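Local coordinates for protein charybdin (Charybdis maritima, PDB 2B7U) that belongs to the ribosome-inactivating proteins, a family well represented in plants, at residues W38-V43 / F207-S212. Residues are numbered along the deposited sequence; the frame is centred on the assembly and turned at random.
Sequences WYLHGV and FMILKS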
ATOM      1  N   TRP A  38      12.717  11.981   1.313  1.00 22.20           N
ATOM      2  CA  TRP A  38      13.631  12.562   0.347  1.00 21.74           C
ATOM      3  C   TRP A  38      13.241  12.014  -1.000  1.00 19.36           C
ATOM      4  O   TRP A  38      12.231  11.323  -1.104  1.00 20.06           O
ATOM      5  CB  TRP A  38      15.068  12.226   0.630  1.00 21.88           C
ATOM      6  CG  TRP A  38      15.422  10.717   0.589  1.00 23.71           C
ATOM      7  CD1 TRP A  38      15.020   9.781   1.494  1.00 23.90           C
ATOM      8  CD2 TRP A  38      16.291  10.025  -0.345  1.00 24.33           C
ATOM      9  NE1 TRP A  38      15.549   8.548   1.172  1.00 23.09           N
ATOM     10  CE2 TRP A  38      16.329   8.670   0.046  1.00 24.35           C
ATOM     11  CE3 TRP A  38      17.014  10.409  -1.490  1.00 21.10           C
ATOM     12  CZ2 TRP A  38      17.092   7.704  -0.657  1.00 23.51           C
ATOM     13  CZ3 TRP A  38      17.731   9.445  -2.195  1.00 21.49           C
ATOM     14  CH2 TRP A  38      17.792   8.118  -1.751  1.00 22.99           C
ATOM     15  N   TYR A  39      13.981  12.448  -2.033  1.00 16.45           N
ATOM     16  CA  TYR A  39      13.590  12.182  -3.416  1.00 15.03           C
ATOM     17  C   TYR A  39      14.765  11.687  -4.235  1.00 13.66           C
ATOM     18  O   TYR A  39      15.899  12.149  -4.099  1.00 12.77           O
ATOM     19  CB  TYR A  39      12.985  13.439  -4.069  1.00 14.70           C
ATOM     20  CG  TYR A  39      11.657  13.808  -3.516  1.00 15.08           C
ATOM     21  CD1 TYR A  39      11.541  14.597  -2.354  1.00 16.02           C
ATOM     22  CD2 TYR A  39      10.486  13.421  -4.158  1.00 14.30           C
ATOM     23  CE1 TYR A  39      10.295  14.945  -1.839  1.00 17.05           C
ATOM     24  CE2 TYR A  39       9.237  13.763  -3.652  1.00 16.19           C
ATOM     25  CZ  TYR A  39       9.148  14.524  -2.484  1.00 17.69           C
ATOM     26  OH  TYR A  39       7.907  14.857  -1.999  1.00 19.47           O
ATOM     27  N   LEU A  40      14.477  10.739  -5.121  1.00 12.84           N
ATOM     28  CA  LEU A  40      15.410  10.221  -6.051  1.00 12.49           C
ATOM     29  C   LEU A  40      14.870  10.423  -7.480  1.00 12.69           C
ATOM     30  O   LEU A  40      13.878   9.824  -7.830  1.00 12.06           O
ATOM     31  CB  LEU A  40      15.624   8.734  -5.775  1.00 12.90           C
ATOM     32  CG  LEU A  40      16.570   8.097  -6.782  1.00 13.81           C
ATOM     33  CD1 LEU A  40      17.902   8.770  -6.798  1.00 13.94           C
ATOM     34  CD2 LEU A  40      16.747   6.586  -6.561  1.00 14.78           C
ATOM     35  N   HIS A  41      15.455  11.304  -8.266  1.00 11.66           N
ATOM     36  CA  HIS A  41      14.992  11.580  -9.632  1.00 12.55           C
ATOM     37  C   HIS A  41      13.506  11.885  -9.667  1.00 12.49           C
ATOM     38  O   HIS A  41      12.777  11.418 -10.556  1.00 13.87           O
ATOM     39  CB  HIS A  41      15.359  10.450 -10.581  1.00 13.07           C
ATOM     40  CG  HIS A  41      16.823  10.198 -10.611  1.00 15.02           C
ATOM     41  ND1 HIS A  41      17.387   8.945 -10.480  1.00 21.00           N
ATOM     42  CD2 HIS A  41      17.848  11.071 -10.650  1.00 15.24           C
ATOM     43  CE1 HIS A  41      18.705   9.064 -10.497  1.00 19.17           C
ATOM     44  NE2 HIS A  41      19.008  10.344 -10.591  1.00 20.63           N
ATOM     45  N   GLY A  42      13.075  12.663  -8.695  1.00 11.22           N
ATOM     46  CA  GLY A  42      11.699  13.128  -8.571  1.00 12.07           C
ATOM     47  C   GLY A  42      10.727  12.177  -7.911  1.00 12.13           C
ATOM     48  O   GLY A  42       9.554  12.533  -7.725  1.00 14.50           O
ATOM     49  N   VAL A  43      11.197  10.983  -7.557  1.00 11.89           N
ATOM     50  CA  VAL A  43      10.340   9.982  -6.930  1.00 12.18           C
ATOM     51  C   VAL A  43      10.595   9.932  -5.414  1.00 12.49           C
ATOM     52  O   VAL A  43      11.752   9.814  -4.969  1.00 13.19           O
ATOM     53  CB  VAL A  43      10.449   8.604  -7.619  0.50 12.74           C
ATOM     54  CG1 VAL A  43      11.839   8.229  -7.857  0.50 14.97           C
ATOM     55  CG2 VAL A  43       9.662   7.514  -6.846  0.50  8.05           C
ATOM     56  N   PHE A 207      14.928  -1.928  -3.441  1.00 12.04           N
ATOM     57  CA  PHE A 207      16.301  -2.202  -3.046  1.00 12.40           C
ATOM     58  C   PHE A 207      17.247  -2.054  -4.226  1.00 12.64           C
ATOM     59  O   PHE A 207      18.317  -1.428  -4.123  1.00 11.62           O
ATOM     60  CB  PHE A 207      16.435  -3.615  -2.481  1.00 13.18           C
ATOM     61  CG  PHE A 207      17.835  -3.939  -2.057  1.00 14.11           C
ATOM     62  CD1 PHE A 207      18.672  -4.631  -2.907  1.00 17.04           C
ATOM     63  CD2 PHE A 207      18.324  -3.467  -0.841  1.00 17.20           C
ATOM     64  CE1 PHE A 207      19.994  -4.892  -2.539  1.00 17.76           C
ATOM     65  CE2 PHE A 207      19.637  -3.739  -0.466  1.00 18.09           C
ATOM     66  CZ  PHE A 207      20.453  -4.449  -1.319  1.00 17.42           C
ATOM     67  N   MET A 208      16.900  -2.666  -5.364  1.00 12.61           N
ATOM     68  CA  MET A 208      17.777  -2.554  -6.545  1.00 13.56           C
ATOM     69  C   MET A 208      18.047  -1.101  -6.934  1.00 12.64           C
ATOM     70  O   MET A 208      19.164  -0.722  -7.339  1.00 13.55           O
ATOM     71  CB  MET A 208      17.175  -3.255  -7.776  1.00 14.72           C
ATOM     72  CG  MET A 208      17.022  -4.711  -7.645  1.00 16.05           C
ATOM     73  SD  MET A 208      16.110  -5.351  -9.081  1.00 17.91           S
ATOM     74  CE  MET A 208      15.768  -6.958  -8.449  1.00 20.98           C
ATOM     75  N   ILE A 209      17.003  -0.288  -6.881  1.00 11.26           N
ATOM     76  CA  ILE A 209      17.079   1.136  -7.271  1.00 11.06           C
ATOM     77  C   ILE A 209      17.956   1.913  -6.294  1.00 11.39           C
ATOM     78  O   ILE A 209      18.887   2.608  -6.723  1.00 11.04           O
ATOM     79  CB  ILE A 209      15.683   1.742  -7.359  1.00 12.27           C
ATOM     80  CG1 ILE A 209      14.944   1.124  -8.563  1.00 10.75           C
ATOM     81  CG2 ILE A 209      15.737   3.268  -7.496  1.00 13.30           C
ATOM     82  CD1 ILE A 209      13.470   1.289  -8.460  1.00 14.37           C
ATOM     83  N   LEU A 210      17.716   1.782  -4.993  1.00 11.46           N
ATOM     84  CA  LEU A 210      18.513   2.537  -4.029  1.00 11.52           C
ATOM     85  C   LEU A 210      19.943   1.999  -3.940  1.00 12.33           C
ATOM     86  O   LEU A 210      20.877   2.766  -3.771  1.00 12.70           O
ATOM     87  CB  LEU A 210      17.867   2.528  -2.659  1.00 12.40           C
ATOM     88  CG  LEU A 210      16.549   3.268  -2.582  1.00 13.14           C
ATOM     89  CD1 LEU A 210      16.103   3.348  -1.143  1.00 15.23           C
ATOM     90  CD2 LEU A 210      16.658   4.671  -3.182  1.00 14.36           C
ATOM     91  N   LYS A 211      20.123   0.688  -4.053  1.00 11.18           N
ATOM     92  CA  LYS A 211      21.487   0.149  -4.006  1.00 12.11           C
ATOM     93  C   LYS A 211      22.249   0.597  -5.249  1.00 11.34           C
ATOM     94  O   LYS A 211      23.465   0.905  -5.164  1.00 12.52           O
ATOM     95  CB  LYS A 211      21.488  -1.382  -3.791  1.00 13.43           C
ATOM     96  CG  LYS A 211      22.794  -1.893  -3.215  1.00 16.17           C
ATOM     97  CD  LYS A 211      22.973  -1.604  -1.759  1.00 16.35           C
ATOM     98  CE  LYS A 211      24.288  -2.188  -1.261  1.00 17.95           C
ATOM     99  NZ  LYS A 211      24.527  -1.881   0.158  1.00 19.63           N
ATOM    100  N   SER A 212      21.592   0.657  -6.412  1.00 12.20           N
ATOM    101  CA  SER A 212      22.224   1.170  -7.627  1.00 13.38           C
ATOM    102  C   SER A 212      22.681   2.622  -7.439  1.00 13.19           C
ATOM    103  O   SER A 212      23.782   2.990  -7.876  1.00 13.65           O
ATOM    104  CB  SER A 212      21.294   1.078  -8.830  1.00 14.76           C
ATOM    105  OG  SER A 212      21.161  -0.276  -9.216  1.00 16.99           O
TER
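L40 meets I209 and L210, and W38 meets L210, through apolar contacts, methyl on methyl for L40 and ring carbon on methyl for W38, an example of how a strand can be seated on a helix with no hydrogen bond crossing between 38-43 and 207-212. One branch of L40 does most of the work: its CD2 lies 3.6 Å from CG2 of I209 and 3.9 Å from CD2 of L210, touching two successive helix residues. With CG of L40 anti to the backbone N (chi1 177°), the second torsion (58°) then sets CD2 against them. CD2 of L210 also meets the six-membered part of the W38 indole, 3.9 Å from CH2, approaching the ring obliquely.

The strand belongs to a two-stranded antiparallel hairpin, 38-40 with 43-45, closed by a type I' turn from L40 to V43 in which H41 and G42 both have positive phi. Both segments lie in the ribosome-inactivating protein family region, and the axes of strand 38-40 and helical segment 207-212 are 88° apart. V45 of the partner strand touches W38, L40 and L210, while L237 of helix 233-237 packs on I209.

Within the helix, the S212 hydroxyl OG donates to M208 O at 2.8 Å.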